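Local atomic coordinates of tail protein, 43 kDa (PDB entry 3D37), a protein that is of unknown function but probably serves as a baseplate hub component of a phage-like tail. Residues Pro34-Asp39 and Gly91-Gly96; Gly177-Ser182 and Gly339-Asp344; Ile205-Asp210 and Glu276-Thr281; Val216-Gln221 and Lys249-Ser254. All blocks are in the same frame, centred on the assembly; numbering follows the deposited sequence.

From the N terminus, contact 1 comes first: 34-39 pairs with 91-96, closing a loop made largely of strands 58-63, 66-81 and 84-93. Contact 2 opens later, at 177-182, and closes only at 339-344 near the end of the modelled chain. Inside that long loop lies contact 3 (205-210 with 276-281), and nested in turn within contact 3 is contact 4 (216-221 with 249-254). No two loops cross. Contact 1 belongs to the GpP-like N-terminal region and contact 4 to the NMB1110-like third domain, their centres about 33 Å apart. Contact 3 joins strands 202-208 and 278-285; contact 2 ties the chain end to the loop after strand 174-177.

Contact 1 (Pro34-Asp39 and Gly91-Gly96); sequences PADSFD and GRDLAG
F38 lays one face of its ring over the backbone of G91, across an antiparallel pair of strands. Its CB leads to CG, which is held between the backbone N and the carbonyl carbon (chi1 63°), a torsion that folds the ring back over the partner strand. CG and CD2 lie against G91 O, CD1 and CE1 against G91 N, and CE2 approaches G91 C at 3.5 Å. At the tip, CZ reaches G91 CA, also at 3.5 Å, and this CA forms a CH-pi contact 3.8 Å from the ring centroid. Beneath the ring the same residues form a hydrogen-bonded antiparallel pair: F38 N gives to G91 O at 3.0 Å, and G91 N to F38 O. The next pair, S37 with R92, is non-hydrogen-bonded, while D93 N returns a bond to D36 O at 2.9 Å.

Farther along, D93 OD2 accepts a weak bond from D36 N (3.1 Å), and D93 OD1 a weak capping bond from A95 N. Waters link OD2 to P34 O and to D36 OD2. D36 OD2 and D93 OD2 lie 3.7 Å apart, which would probably disfavour two full charges; D30 N, bonded to D36 OD1, and the N-H groups and waters around both carboxylates would tend to offset this. A35 CB rests 4.3 Å from A95 CB, and W152 packs on P34 and A95. The whole is an antiparallel strand pair of the GpP-like N-terminal region, which belongs to the phage-barrel clan, running into a side-chain cap ahead of helix 95-100.

Contact 2 (Gly177-Ser182 and Gly339-Asp344); sequences GGADYS and GIWTPD
Y181 on G339 and W341, and A179 on T342, make a buried loop-to-loop contact in which two irregular segments run nearly opposite ways. One follows strand 174-177, the other strand 330-337, and an Asx turn, with D180 OD1 accepting from S182 N, shapes the first. The Y181 ring lies with one face over G339: the CA sits above the ring centre as a CH-pi contact, 3.5 Å from the centroid and 10° off the normal. The positive phi of G339 is a backbone shape glycine adopts readily.

The phenol carries a second grip, since Y181 OH donates to W341 O, which lies at the ring edge near its plane. A water that donates to Y181 OH and accepts from W341 N adds a bridge beside this bond. F315 of strand 310-324 meets the tyrosine ring edge-to-face, and F31 stacks on W341, so both aromatic groups are also held from outside the two loops. A179 CB touches W341 CE3 at 4.0 Å. T342 turns its hydroxyl to the other loop, OG1 lying between its own backbone N and carbonyl carbon (chi1 58°), where it accepts from A179 N at 2.9 Å with an N-H...O angle of 161°.

Contact 3 (Ile205-Asp210 and Glu276-Thr281); sequences IEWDTD and EGFTLT
I205, F278 and L280 form the tight side of this antiparallel pair. I205 CG2 presses on F278 CE1 at 3.5 Å, and I205 CG1 lies alongside L280 CD1 at 3.7 Å. W207 shares this face: F278 turns its ring edge toward the face of the W207 five-membered ring in a T-shaped stack, planes at 66° and centroids 5.3 Å apart. F278 CG stands opposite the backbone N (chi1 173°), which swings the ring across to I205 and W207; I205 CG2 lies over one face of the indole, near its rim. Backbone bonds join E206 and T279 in both directions, and D208 N to G277 O at 2.9 Å.

On the reverse face, E206 and T279 run side by side but barely meet, E206 OE2 staying 4.2 Å from T279 CB. One water bridges E206 OE2 and T281 OG1, another T279 OG1 and E276 O. T279 OG1 also bonds K336 NZ. F314 of strand 310-324 packs against F278 and L280, and L335 of strand 330-337 touches L280. Beyond the other edge, I205 to D208 pair antiparallel with a strand of a second subunit, carrying the sheet over the interface, and helix 259-276 precedes strand 278-285 in the chain.

Contact 4 (Val216-Gln221 and Lys249-Ser254); sequences VTFLAQ and KTVVVS
T217, L219, V251 and V253 knit two parallel strands together through a regular ladder of backbone bonds. T217 N gives to K249 O and V251 N to T217 O; then L219 N gives to V251 O, and V253 N to L219 O at 2.8 Å with an N-H...O angle of 176°. On one face F218 stands beside V251, its CD1 4.0 Å from V251 CB and 4.0 Å from V253 CG2, while V216 CG1 lies over one face of the ring. The phenyl CG is set opposite the carbonyl carbon (chi1 -66°), which puts the ring beside V251 and V253. On the other face T217 OG1 meets T250 CB at 3.3 Å, L219 CB lies 4.3 Å from V252 CG2, and a water links T217 OG1 with K249 O.

Farther out, helix 259-276 covers the F218 side: A266 touches F218, and L262 touches A220 and V253. W273 of the same helix packs on K249. Strand 234-239 bonds the far edge of 216-220, antiparallel, and makes it the middle strand. The arrangement is a small three-stranded mixed sheet with a helix on one face, consistent with an alpha/beta arrangement in the NMB1110-like third domain.

Contact 1 (Pro34-Asp39 and Gly91-Gly96)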
loop_
_atom_site.group_PDB
_atom_site.type_symbol
_atom_site.label_atom_id
_atom_site.label_comp_id
_atom_site.label_asym_id
_atom_site.label_seq_id
_atom_site.Cartn_x
_atom_site.Cartn_y
_atom_site.Cartn_z
ATOM N N PRO A 34 -10.630 30.302 14.137
ATOM C CA PRO A 34 -10.140 31.699 14.110
ATOM C C PRO A 34 -9.316 32.103 12.873
ATOM O O PRO A 34 -9.719 33.002 12.148
ATOM C CB PRO A 34 -9.264 31.786 15.380
ATOM C CG PRO A 34 -9.953 30.876 16.349
ATOM C CD PRO A 34 -10.288 29.661 15.430
ATOM N N ALA A 35 -8.202 31.435 12.625
ATOM C CA ALA A 35 -7.296 31.815 11.533
ATOM C C ALA A 35 -7.451 30.820 10.376
ATOM O O ALA A 35 -7.119 29.651 10.532
ATOM C CB ALA A 35 -5.844 31.829 12.008
ATOM N N ASP A 36 -7.983 31.282 9.242
ATOM C CA ASP A 36 -8.003 30.496 8.009
ATOM C C ASP A 36 -6.541 30.194 7.627
ATOM O O ASP A 36 -5.629 30.894 8.037
ATOM C CB ASP A 36 -8.723 31.243 6.880
ATOM C CG ASP A 36 -10.205 31.527 7.170
ATOM O OD1 ASP A 36 -10.818 30.937 8.112
ATOM O OD2 ASP A 36 -10.785 32.303 6.381
ATOM N N SER A 37 -6.322 29.099 6.908
ATOM C CA SER A 37 -5.000 28.648 6.611
ATOM C C SER A 37 -4.836 28.125 5.182
ATOM O O SER A 37 -5.777 27.840 4.429
ATOM C CB SER A 37 -4.613 27.516 7.578
ATOM O OG SER A 37 -5.505 26.469 7.450
ATOM N N PHE A 38 -3.586 28.050 4.816
ATOM C CA PHE A 38 -3.202 27.584 3.522
ATOM C C PHE A 38 -1.936 26.757 3.625
ATOM O O PHE A 38 -1.099 26.946 4.524
ATOM C CB PHE A 38 -3.018 28.742 2.535
ATOM C CG PHE A 38 -1.921 29.704 2.898
ATOM C CD1 PHE A 38 -0.614 29.500 2.446
ATOM C CD2 PHE A 38 -2.205 30.848 3.641
ATOM C CE1 PHE A 38 0.425 30.403 2.772
ATOM C CE2 PHE A 38 -1.153 31.769 3.975
ATOM C CZ PHE A 38 0.151 31.529 3.536
ATOM N N ASP A 39 -1.838 25.861 2.650
ATOM C CA ASP A 39 -0.756 24.932 2.487
ATOM C C ASP A 39 -0.522 24.577 1.007
ATOM O O ASP A 39 -1.452 24.152 0.348
ATOM C CB ASP A 39 -1.141 23.714 3.284
ATOM C CG ASP A 39 -0.031 23.223 4.049
ATOM O OD1 ASP A 39 0.735 22.456 3.413
ATOM O OD2 ASP A 39 0.102 23.677 5.239
ATOM N N GLY A 91 0.819 28.864 5.978
ATOM C CA GLY A 91 0.497 30.076 6.651
ATOM C C GLY A 91 -0.937 30.197 7.053
ATOM O O GLY A 91 -1.780 29.269 6.918
ATOM N N ARG A 92 -1.187 31.365 7.607
ATOM C CA ARG A 92 -2.499 31.732 8.143
ATOM C C ARG A 92 -2.901 33.092 7.627
ATOM O O ARG A 92 -2.052 33.848 7.164
ATOM C CB ARG A 92 -2.447 31.741 9.664
ATOM C CG ARG A 92 -2.222 30.322 10.260
ATOM C CD ARG A 92 -2.138 30.412 11.766
ATOM N NE ARG A 92 -1.019 31.266 12.117
ATOM C CZ ARG A 92 -0.768 31.806 13.303
ATOM N NH1 ARG A 92 -1.620 31.672 14.311
ATOM N NH2 ARG A 92 0.314 32.573 13.430
ATOM N N ASP A 93 -4.201 33.377 7.703
ATOM C CA ASP A 93 -4.732 34.737 7.432
ATOM C C ASP A 93 -4.343 35.735 8.549
ATOM O O ASP A 93 -3.640 35.375 9.485
ATOM C CB ASP A 93 -6.255 34.716 7.145
ATOM C CG ASP A 93 -7.083 34.490 8.385
ATOM O OD1 ASP A 93 -6.523 34.468 9.505
ATOM O OD2 ASP A 93 -8.297 34.253 8.251
ATOM N N LEU A 94 -4.791 36.990 8.434
ATOM C CA LEU A 94 -4.323 38.039 9.328
ATOM C C LEU A 94 -4.861 37.881 10.750
ATOM O O LEU A 94 -4.353 38.516 11.673
ATOM C CB LEU A 94 -4.653 39.430 8.765
ATOM C CG LEU A 94 -4.159 39.799 7.364
ATOM C CD1 LEU A 94 -4.689 41.220 6.967
ATOM C CD2 LEU A 94 -2.653 39.732 7.275
ATOM N N ALA A 95 -5.886 37.038 10.932
ATOM C CA ALA A 95 -6.347 36.676 12.273
ATOM C C ALA A 95 -5.261 36.017 13.046
ATOM O O ALA A 95 -5.328 36.032 14.213
ATOM C CB ALA A 95 -7.562 35.746 12.208
ATOM N N GLY A 96 -4.284 35.373 12.396
ATOM C CA GLY A 96 -3.112 34.831 13.079
ATOM C C GLY A 96 -2.423 35.782 14.059
ATOM O O GLY A 96 -2.044 35.366 15.118
HETATM O O HOH W 1 -10.383 34.630 9.992
HETATM O O HOH W 2 -9.068 34.611 5.589
#

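Contact 2 (Gly177-Ser182 and Gly339-Asp344)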
loop_
_atom_site.group_PDB
_atom_site.type_symbol
_atom_site.label_atom_id
_atom_site.label_comp_id
_atom_site.label_asym_id
_atom_site.label_seq_id
_atom_site.Cartn_x
_atom_site.Cartn_y
_atom_site.Cartn_z
ATOM N N GLY A 177 -19.895 40.269 12.654
ATOM C CA GLY A 177 -21.139 40.069 11.944
ATOM C C GLY A 177 -21.760 38.700 12.096
ATOM O O GLY A 177 -21.504 37.976 13.045
ATOM N N GLY A 178 -22.621 38.371 11.148
ATOM C CA GLY A 178 -23.351 37.119 11.188
ATOM C C GLY A 178 -23.886 36.764 9.841
ATOM O O GLY A 178 -23.615 37.449 8.842
ATOM N N ALA A 179 -24.647 35.680 9.812
ATOM C CA ALA A 179 -25.182 35.176 8.566
ATOM C C ALA A 179 -26.363 36.014 8.043
ATOM O O ALA A 179 -27.236 36.454 8.806
ATOM C CB ALA A 179 -25.628 33.713 8.740
ATOM N N ASP A 180 -26.421 36.140 6.720
ATOM C CA ASP A 180 -27.594 36.663 6.075
ATOM C C ASP A 180 -28.389 35.592 5.339
ATOM O O ASP A 180 -27.990 35.157 4.255
ATOM C CB ASP A 180 -27.200 37.736 5.092
ATOM C CG ASP A 180 -28.397 38.472 4.531
ATOM O OD1 ASP A 180 -29.507 38.379 5.116
ATOM O OD2 ASP A 180 -28.212 39.161 3.499
ATOM N N TYR A 181 -29.511 35.190 5.928
ATOM C CA TYR A 181 -30.371 34.174 5.379
ATOM C C TYR A 181 -31.415 34.693 4.370
ATOM O O TYR A 181 -32.263 33.929 3.907
ATOM C CB TYR A 181 -31.061 33.431 6.545
ATOM C CG TYR A 181 -30.063 32.801 7.477
ATOM C CD1 TYR A 181 -29.321 31.707 7.061
ATOM C CD2 TYR A 181 -29.839 33.314 8.762
ATOM C CE1 TYR A 181 -28.344 31.138 7.879
ATOM C CE2 TYR A 181 -28.892 32.731 9.620
ATOM C CZ TYR A 181 -28.135 31.632 9.153
ATOM O OH TYR A 181 -27.178 31.038 9.938
ATOM N N SER A 182 -31.371 35.991 4.064
ATOM C CA SER A 182 -32.190 36.594 3.013
ATOM C C SER A 182 -31.559 36.339 1.647
ATOM O O SER A 182 -32.268 36.173 0.666
ATOM C CB SER A 182 -32.407 38.111 3.277
ATOM O OG SER A 182 -31.236 38.898 3.048
ATOM N N GLY A 339 -30.326 28.819 8.955
ATOM C CA GLY A 339 -31.043 29.734 9.823
ATOM C C GLY A 339 -30.653 29.688 11.298
ATOM O O GLY A 339 -31.202 30.431 12.076
ATOM N N ILE A 340 -29.688 28.854 11.681
ATOM C CA ILE A 340 -29.375 28.602 13.100
ATOM C C ILE A 340 -28.264 29.512 13.660
ATOM O O ILE A 340 -28.383 30.053 14.751
ATOM C CB ILE A 340 -29.017 27.070 13.297
ATOM C CG1 ILE A 340 -30.204 26.169 12.878
ATOM C CG2 ILE A 340 -28.588 26.772 14.728
ATOM C CD1 ILE A 340 -31.581 26.483 13.550
ATOM N N TRP A 341 -27.191 29.705 12.904
ATOM C CA TRP A 341 -26.009 30.490 13.324
ATOM C C TRP A 341 -26.302 31.990 13.295
ATOM O O TRP A 341 -26.884 32.467 12.346
ATOM C CB TRP A 341 -24.783 30.175 12.389
ATOM C CG TRP A 341 -23.433 30.746 12.869
ATOM C CD1 TRP A 341 -22.822 30.505 14.074
ATOM C CD2 TRP A 341 -22.568 31.697 12.176
ATOM N NE1 TRP A 341 -21.655 31.211 14.158
ATOM C CE2 TRP A 341 -21.476 31.960 13.026
ATOM C CE3 TRP A 341 -22.618 32.334 10.931
ATOM C CZ2 TRP A 341 -20.418 32.815 12.659
ATOM C CZ3 TRP A 341 -21.564 33.190 10.568
ATOM C CH2 TRP A 341 -20.487 33.413 11.421
ATOM N N THR A 342 -25.836 32.731 14.310
ATOM C CA THR A 342 -25.978 34.199 14.396
ATOM C C THR A 342 -27.263 34.753 13.739
ATOM O O THR A 342 -27.193 35.535 12.768
ATOM C CB THR A 342 -24.760 34.881 13.746
ATOM O OG1 THR A 342 -24.660 34.440 12.390
ATOM C CG2 THR A 342 -23.462 34.546 14.490
ATOM N N PRO A 343 -28.440 34.332 14.250
ATOM C CA PRO A 343 -29.728 34.724 13.637
ATOM C C PRO A 343 -30.106 36.212 13.829
ATOM O O PRO A 343 -30.890 36.757 13.043
ATOM C CB PRO A 343 -30.747 33.803 14.326
ATOM C CG PRO A 343 -30.126 33.477 15.659
ATOM C CD PRO A 343 -28.630 33.449 15.415
ATOM N N ASP A 344 -29.530 36.869 14.832
ATOM C CA ASP A 344 -29.823 38.280 15.068
ATOM C C ASP A 344 -29.162 39.217 14.066
ATOM O O ASP A 344 -29.601 40.364 13.927
ATOM C CB ASP A 344 -29.406 38.679 16.480
ATOM C CG ASP A 344 -30.034 37.781 17.544
ATOM O OD1 ASP A 344 -31.145 37.229 17.270
ATOM O OD2 ASP A 344 -29.419 37.640 18.644
HETATM O O HOH W 3 -28.596 36.515 10.790
HETATM O O HOH W 4 -27.050 28.202 10.333
#

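Contact 3 (Ile205-Asp210 and Glu276-Thr281)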
loop_
_atom_site.group_PDB
_atom_site.type_symbol
_atom_site.label_atom_id
_atom_site.label_comp_id
_atom_site.label_asym_id
_atom_site.label_seq_id
_atom_site.Cartn_x
_atom_site.Cartn_y
_atom_site.Cartn_z
ATOM N N ILE A 205 -22.475 12.718 5.963
ATOM C CA ILE A 205 -23.323 13.282 6.980
ATOM C C ILE A 205 -22.933 12.716 8.363
ATOM O O ILE A 205 -22.669 11.519 8.506
ATOM C CB ILE A 205 -24.799 12.997 6.689
ATOM C CG1 ILE A 205 -25.083 13.249 5.194
ATOM C CG2 ILE A 205 -25.684 13.731 7.659
ATOM C CD1 ILE A 205 -26.504 13.522 4.882
ATOM N N GLU A 206 -22.849 13.610 9.340
ATOM C CA GLU A 206 -22.563 13.262 10.707
ATOM C C GLU A 206 -23.547 13.853 11.668
ATOM O O GLU A 206 -23.807 15.068 11.648
ATOM C CB GLU A 206 -21.216 13.799 11.133
ATOM C CG GLU A 206 -20.071 13.444 10.229
ATOM C CD GLU A 206 -18.814 14.111 10.737
ATOM O OE1 GLU A 206 -18.308 13.588 11.766
ATOM O OE2 GLU A 206 -18.388 15.186 10.175
ATOM N N TRP A 207 -24.065 12.988 12.530
ATOM C CA TRP A 207 -24.928 13.374 13.595
ATOM C C TRP A 207 -24.256 12.957 14.899
ATOM O O TRP A 207 -23.748 11.826 15.044
ATOM C CB TRP A 207 -26.231 12.628 13.541
ATOM C CG TRP A 207 -27.086 12.781 12.373
ATOM C CD1 TRP A 207 -28.191 13.606 12.261
ATOM C CD2 TRP A 207 -27.024 12.029 11.176
ATOM N NE1 TRP A 207 -28.791 13.407 11.036
ATOM C CE2 TRP A 207 -28.097 12.447 10.358
ATOM C CE3 TRP A 207 -26.155 11.054 10.697
ATOM C CZ2 TRP A 207 -28.315 11.920 9.097
ATOM C CZ3 TRP A 207 -26.374 10.528 9.446
ATOM C CH2 TRP A 207 -27.450 10.962 8.656
ATOM N N ASP A 208 -24.322 13.857 15.855
ATOM C CA ASP A 208 -23.639 13.702 17.120
ATOM C C ASP A 208 -24.552 14.249 18.217
ATOM O O ASP A 208 -25.028 15.361 18.117
ATOM C CB ASP A 208 -22.347 14.498 17.025
ATOM C CG ASP A 208 -21.550 14.429 18.244
ATOM O OD1 ASP A 208 -22.063 14.833 19.293
ATOM O OD2 ASP A 208 -20.389 13.977 18.151
ATOM N N THR A 209 -24.785 13.469 19.257
ATOM C CA THR A 209 -25.673 13.860 20.344
ATOM C C THR A 209 -24.928 14.243 21.644
ATOM O O THR A 209 -25.513 14.332 22.722
ATOM C CB THR A 209 -26.657 12.722 20.604
ATOM O OG1 THR A 209 -25.935 11.555 21.014
ATOM C CG2 THR A 209 -27.446 12.366 19.313
ATOM N N ASP A 210 -23.632 14.491 21.541
ATOM C CA ASP A 210 -22.817 14.889 22.681
ATOM C C ASP A 210 -23.414 15.989 23.571
ATOM O O ASP A 210 -23.375 15.932 24.805
ATOM C CB ASP A 210 -21.511 15.471 22.148
ATOM C CG ASP A 210 -20.330 14.629 22.457
ATOM O OD1 ASP A 210 -19.574 14.345 21.479
ATOM O OD2 ASP A 210 -20.147 14.293 23.680
ATOM N N GLU A 276 -23.364 21.966 16.359
ATOM C CA GLU A 276 -22.369 20.902 16.557
ATOM C C GLU A 276 -22.907 19.514 16.305
ATOM O O GLU A 276 -22.143 18.608 16.025
ATOM C CB GLU A 276 -21.827 20.923 17.993
ATOM C CG GLU A 276 -20.776 21.949 18.265
ATOM C CD GLU A 276 -20.575 22.125 19.774
ATOM O OE1 GLU A 276 -20.816 21.138 20.514
ATOM O OE2 GLU A 276 -20.200 23.235 20.216
ATOM N N GLY A 277 -24.219 19.350 16.432
ATOM C CA GLY A 277 -24.854 18.077 16.309
ATOM C C GLY A 277 -25.041 17.558 14.908
ATOM O O GLY A 277 -25.322 16.369 14.743
ATOM N N PHE A 278 -24.869 18.408 13.884
ATOM C CA PHE A 278 -25.124 17.953 12.499
ATOM C C PHE A 278 -24.153 18.645 11.550
ATOM O O PHE A 278 -24.004 19.864 11.602
ATOM C CB PHE A 278 -26.593 18.211 12.080
ATOM C CG PHE A 278 -26.865 17.932 10.624
ATOM C CD1 PHE A 278 -27.279 16.691 10.206
ATOM C CD2 PHE A 278 -26.700 18.929 9.681
ATOM C CE1 PHE A 278 -27.527 16.429 8.920
ATOM C CE2 PHE A 278 -26.940 18.677 8.374
ATOM C CZ PHE A 278 -27.351 17.426 7.981
ATOM N N THR A 279 -23.498 17.854 10.704
ATOM C CA THR A 279 -22.651 18.396 9.621
ATOM C C THR A 279 -22.904 17.595 8.352
ATOM O O THR A 279 -22.914 16.370 8.385
ATOM C CB THR A 279 -21.117 18.317 9.953
ATOM O OG1 THR A 279 -20.915 18.767 11.296
ATOM C CG2 THR A 279 -20.291 19.187 8.951
ATOM N N LEU A 280 -23.120 18.311 7.253
ATOM C CA LEU A 280 -23.169 17.766 5.903
ATOM C C LEU A 280 -21.929 18.252 5.179
ATOM O O LEU A 280 -21.765 19.458 5.005
ATOM C CB LEU A 280 -24.423 18.265 5.205
ATOM C CG LEU A 280 -24.594 17.971 3.706
ATOM C CD1 LEU A 280 -24.690 16.503 3.407
ATOM C CD2 LEU A 280 -25.848 18.787 3.185
ATOM N N THR A 281 -21.030 17.341 4.836
ATOM C CA THR A 281 -19.796 17.649 4.082
ATOM C C THR A 281 -19.913 17.150 2.643
ATOM O O THR A 281 -20.015 15.945 2.381
ATOM C CB THR A 281 -18.525 17.062 4.790
ATOM O OG1 THR A 281 -18.551 17.432 6.171
ATOM C CG2 THR A 281 -17.278 17.597 4.209
HETATM O O HOH W 5 -19.963 15.758 7.627
HETATM O O HOH W 6 -21.674 16.963 13.418
#

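Contact 4 (Val216-Gln221 and Lys249-Ser254)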
loop_
_atom_site.group_PDB
_atom_site.type_symbol
_atom_site.label_atom_id
_atom_site.label_comp_id
_atom_site.label_asym_id
_atom_site.label_seq_id
_atom_site.Cartn_x
_atom_site.Cartn_y
_atom_site.Cartn_z
ATOM N N VAL A 216 -31.497 22.155 30.587
ATOM C CA VAL A 216 -30.289 22.925 30.838
ATOM C C VAL A 216 -30.690 24.109 31.671
ATOM O O VAL A 216 -31.548 24.888 31.284
ATOM C CB VAL A 216 -29.570 23.368 29.548
ATOM C CG1 VAL A 216 -28.323 24.231 29.887
ATOM C CG2 VAL A 216 -29.192 22.120 28.724
ATOM N N THR A 217 -30.078 24.221 32.834
ATOM C CA THR A 217 -30.379 25.304 33.706
ATOM C C THR A 217 -29.269 26.334 33.561
ATOM O O THR A 217 -28.092 26.032 33.757
ATOM C CB THR A 217 -30.631 24.774 35.156
ATOM O OG1 THR A 217 -29.509 24.008 35.609
ATOM C CG2 THR A 217 -31.860 23.856 35.158
ATOM N N PHE A 218 -29.660 27.544 33.154
ATOM C CA PHE A 218 -28.740 28.657 32.957
ATOM C C PHE A 218 -28.845 29.597 34.159
ATOM O O PHE A 218 -29.966 29.952 34.585
ATOM C CB PHE A 218 -29.064 29.411 31.656
ATOM C CG PHE A 218 -28.831 28.595 30.385
ATOM C CD1 PHE A 218 -27.584 28.561 29.789
ATOM C CD2 PHE A 218 -29.870 27.867 29.802
ATOM C CE1 PHE A 218 -27.366 27.816 28.598
ATOM C CE2 PHE A 218 -29.671 27.126 28.635
ATOM C CZ PHE A 218 -28.418 27.095 28.036
ATOM N N LEU A 219 -27.678 29.988 34.697
ATOM C CA LEU A 219 -27.606 30.813 35.912
ATOM C C LEU A 219 -26.810 32.069 35.646
ATOM O O LEU A 219 -25.829 32.055 34.890
ATOM C CB LEU A 219 -26.945 30.065 37.083
ATOM C CG LEU A 219 -27.446 28.681 37.512
ATOM C CD1 LEU A 219 -26.565 28.185 38.771
ATOM C CD2 LEU A 219 -28.958 28.767 37.837
ATOM N N ALA A 220 -27.239 33.164 36.259
ATOM C CA ALA A 220 -26.439 34.385 36.260
ATOM C C ALA A 220 -26.745 35.222 37.500
ATOM O O ALA A 220 -27.783 35.048 38.160
ATOM C CB ALA A 220 -26.645 35.201 34.948
ATOM N N GLN A 221 -25.803 36.086 37.836
ATOM C CA GLN A 221 -25.937 36.957 38.977
ATOM C C GLN A 221 -26.154 38.384 38.449
ATOM O O GLN A 221 -25.403 38.841 37.573
ATOM C CB GLN A 221 -24.696 36.853 39.860
ATOM N N LYS A 249 -27.757 19.658 32.572
ATOM C CA LYS A 249 -26.549 20.436 32.573
ATOM C C LYS A 249 -26.885 21.763 33.222
ATOM O O LYS A 249 -28.008 22.253 33.125
ATOM C CB LYS A 249 -25.990 20.620 31.139
ATOM C CG LYS A 249 -24.560 21.209 31.145
ATOM C CD LYS A 249 -24.012 21.487 29.767
ATOM C CE LYS A 249 -22.639 20.828 29.545
ATOM N NZ LYS A 249 -21.474 21.555 30.157
ATOM N N THR A 250 -25.916 22.336 33.907
ATOM C CA THR A 250 -26.123 23.642 34.450
ATOM C C THR A 250 -24.966 24.462 33.945
ATOM O O THR A 250 -23.827 23.998 33.976
ATOM C CB THR A 250 -26.225 23.643 36.012
ATOM O OG1 THR A 250 -25.058 24.259 36.590
ATOM C CG2 THR A 250 -26.457 22.232 36.578
ATOM N N VAL A 251 -25.259 25.669 33.457
ATOM C CA VAL A 251 -24.242 26.559 32.895
ATOM C C VAL A 251 -24.330 27.950 33.586
ATOM O O VAL A 251 -25.419 28.504 33.702
ATOM C CB VAL A 251 -24.424 26.704 31.344
ATOM C CG1 VAL A 251 -23.433 27.707 30.781
ATOM C CG2 VAL A 251 -24.312 25.321 30.622
ATOM N N VAL A 252 -23.192 28.492 34.028
ATOM C CA VAL A 252 -23.139 29.870 34.501
ATOM C C VAL A 252 -22.783 30.797 33.340
ATOM O O VAL A 252 -21.778 30.607 32.670
ATOM C CB VAL A 252 -22.157 30.083 35.717
ATOM C CG1 VAL A 252 -21.892 31.585 35.963
ATOM C CG2 VAL A 252 -22.714 29.447 36.987
ATOM N N VAL A 253 -23.626 31.806 33.122
ATOM C CA VAL A 253 -23.440 32.806 32.076
ATOM C C VAL A 253 -22.979 34.134 32.692
ATOM O O VAL A 253 -23.629 34.657 33.612
ATOM C CB VAL A 253 -24.775 33.048 31.313
ATOM C CG1 VAL A 253 -24.648 34.241 30.313
ATOM C CG2 VAL A 253 -25.244 31.751 30.618
ATOM N N SER A 254 -21.871 34.682 32.183
ATOM C CA SER A 254 -21.404 36.030 32.583
ATOM C C SER A 254 -21.585 37.029 31.429
ATOM O O SER A 254 -22.353 37.995 31.537
ATOM C CB SER A 254 -19.933 35.979 33.026
ATOM O OG SER A 254 -19.192 35.058 32.234
HETATM O O HOH W 7 -30.361 21.276 34.545
#